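Local coordinates for protein putative esterase PA1618 (PDB 4QD8) that is a hotdog-fold thioesterase of the PaaI family, captured here with phenacyl-CoA, and probably hydrolyses acyl-CoA thioesters such as 1,4-dihydroxy-2-naphthoyl-CoA, at residues 66-71 against 131-136. Residues are numbered along the deposited sequence; the frame is centred on the assembly and turned at random.
Sequences LGSMAS and ARLTMA
Gly67 gives Leu133 its seat on the helix: with no side chain at Gly67, Leu133 CD2 packs directly on the helix backbone, 3.7 Å from Gly67 CA. This is the tight end, and it is buried. Over the contact as a whole, the axes of 66-71 and 131-136 approach to 9.2 Å. Such a long helix wrapped by a curved antiparallel sheet is the hallmark of the hotdog fold.

Further along, Met135 lies against both Ser68 and Ser71. Its chain bends at chi2 and chi3 (-66° and -64°), folding the thioether over so that Met135 CE comes to 3.4 Å from Ser68 OG, while Met135 CG sits 3.3 Å from Ser71 OG. Around Ser68, which is partly exposed, the packing is less enclosed than at Gly67. On the strand's other face, Arg132 hydrogen-bonds Asn88, and Thr134 hydrogen-bonds Asn90, both of a second subunit.

Both serine hydroxyls find their polar partners elsewhere: Ser68 OG bonds the carbonyl of Glu64 one turn back, and Ser71 OG bonds His114 and Trp116 on strand 113-121. Toward them Met135 presents CG, SD and CE, which meet the hydroxyls by van der Waals contact, and helix and strand are joined here by shape rather than polar bonds.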
loop_
_atom_site.group_PDB
_atom_site.type_symbol
_atom_site.label_atom_id
_atom_site.label_comp_id
_atom_site.label_asym_id
_atom_site.label_seq_id
_atom_site.Cartn_x
_atom_site.Cartn_y
_atom_site.Cartn_z
ATOM N N LEU A 66 3.791 -14.445 9.772
ATOM C CA LEU A 66 3.999 -15.510 8.813
ATOM C C LEU A 66 5.102 -15.134 7.839
ATOM O O LEU A 66 6.043 -15.890 7.646
ATOM C CB LEU A 66 2.693 -15.800 8.063
ATOM C CG LEU A 66 2.763 -16.894 7.005
ATOM C CD1 LEU A 66 3.325 -18.178 7.615
ATOM C CD2 LEU A 66 1.382 -17.139 6.436
ATOM N N GLY A 67 5.002 -13.953 7.239
ATOM C CA GLY A 67 6.012 -13.521 6.287
ATOM C C GLY A 67 7.379 -13.283 6.900
ATOM O O GLY A 67 8.399 -13.558 6.254
ATOM N N SER A 68 7.424 -12.768 8.125
ATOM C CA SER A 68 8.712 -12.536 8.777
ATOM C C SER A 68 9.405 -13.858 9.080
ATOM O O SER A 68 10.626 -13.982 8.924
ATOM C CB SER A 68 8.548 -11.723 10.057
ATOM O OG SER A 68 8.011 -10.447 9.748
ATOM N N MET A 69 8.626 -14.847 9.498
ATOM C CA MET A 69 9.180 -16.169 9.776
ATOM C C MET A 69 9.657 -16.805 8.478
ATOM O O MET A 69 10.730 -17.420 8.427
ATOM C CB MET A 69 8.148 -17.067 10.451
ATOM C CG MET A 69 8.728 -18.375 10.952
ATOM S SD MET A 69 9.846 -18.071 12.331
ATOM C CE MET A 69 8.671 -17.677 13.628
ATOM N N ALA A 70 8.868 -16.654 7.422
ATOM C CA ALA A 70 9.284 -17.133 6.102
ATOM C C ALA A 70 10.626 -16.511 5.669
ATOM O O ALA A 70 11.493 -17.217 5.155
ATOM C CB ALA A 70 8.210 -16.870 5.078
ATOM N N SER A 71 10.802 -15.205 5.881
ATOM C CA SER A 71 12.085 -14.554 5.570
ATOM C C SER A 71 13.230 -15.114 6.392
ATOM O O SER A 71 14.319 -15.345 5.870
ATOM C CB SER A 71 12.006 -13.043 5.771
ATOM O OG SER A 71 11.516 -12.432 4.604
ATOM N N ALA A 131 -2.643 -9.739 1.697
ATOM C CA ALA A 131 -1.611 -8.836 2.187
ATOM C C ALA A 131 -0.377 -8.955 1.320
ATOM O O ALA A 131 -0.132 -10.000 0.723
ATOM C CB ALA A 131 -1.262 -9.138 3.643
ATOM N N ARG A 132 0.393 -7.877 1.247
ATOM C CA ARG A 132 1.728 -7.975 0.661
ATOM C C ARG A 132 2.738 -7.378 1.622
ATOM O O ARG A 132 2.539 -6.295 2.197
ATOM C CB ARG A 132 1.798 -7.338 -0.732
ATOM C CG ARG A 132 3.079 -7.743 -1.495
ATOM C CD ARG A 132 3.047 -7.332 -2.969
ATOM N NE ARG A 132 3.181 -5.893 -3.117
ATOM C CZ ARG A 132 2.183 -5.060 -3.387
ATOM N NH1 ARG A 132 0.955 -5.525 -3.597
ATOM N NH2 ARG A 132 2.422 -3.761 -3.466
ATOM N N LEU A 133 3.818 -8.116 1.846
ATOM C CA LEU A 133 4.791 -7.724 2.854
ATOM C C LEU A 133 6.173 -7.571 2.234
ATOM O O LEU A 133 6.629 -8.458 1.512
ATOM C CB LEU A 133 4.870 -8.805 3.936
ATOM C CG LEU A 133 5.909 -8.594 5.048
ATOM C CD1 LEU A 133 5.625 -7.338 5.860
ATOM C CD2 LEU A 133 5.907 -9.850 5.955
ATOM N N THR A 134 6.805 -6.434 2.497
ATOM C CA THR A 134 8.213 -6.204 2.133
ATOM C C THR A 134 9.085 -6.251 3.387
ATOM O O THR A 134 8.893 -5.463 4.312
ATOM C CB THR A 134 8.376 -4.850 1.464
ATOM O OG1 THR A 134 7.475 -4.780 0.355
ATOM C CG2 THR A 134 9.830 -4.639 0.961
ATOM N N MET A 135 10.041 -7.184 3.407
ATOM C CA MET A 135 10.986 -7.326 4.513
ATOM C C MET A 135 12.313 -6.720 4.101
ATOM O O MET A 135 12.696 -6.805 2.942
ATOM C CB MET A 135 11.215 -8.814 4.816
ATOM C CG MET A 135 9.966 -9.567 5.256
ATOM S SD MET A 135 9.354 -8.997 6.851
ATOM C CE MET A 135 10.719 -9.447 7.934
ATOM N N ALA A 136 13.008 -6.099 5.049
ATOM C CA ALA A 136 14.386 -5.664 4.823
ATOM C C ALA A 136 15.330 -6.748 5.335
ATOM O O ALA A 136 15.106 -7.337 6.387
ATOM C CB ALA A 136 14.658 -4.368 5.531
#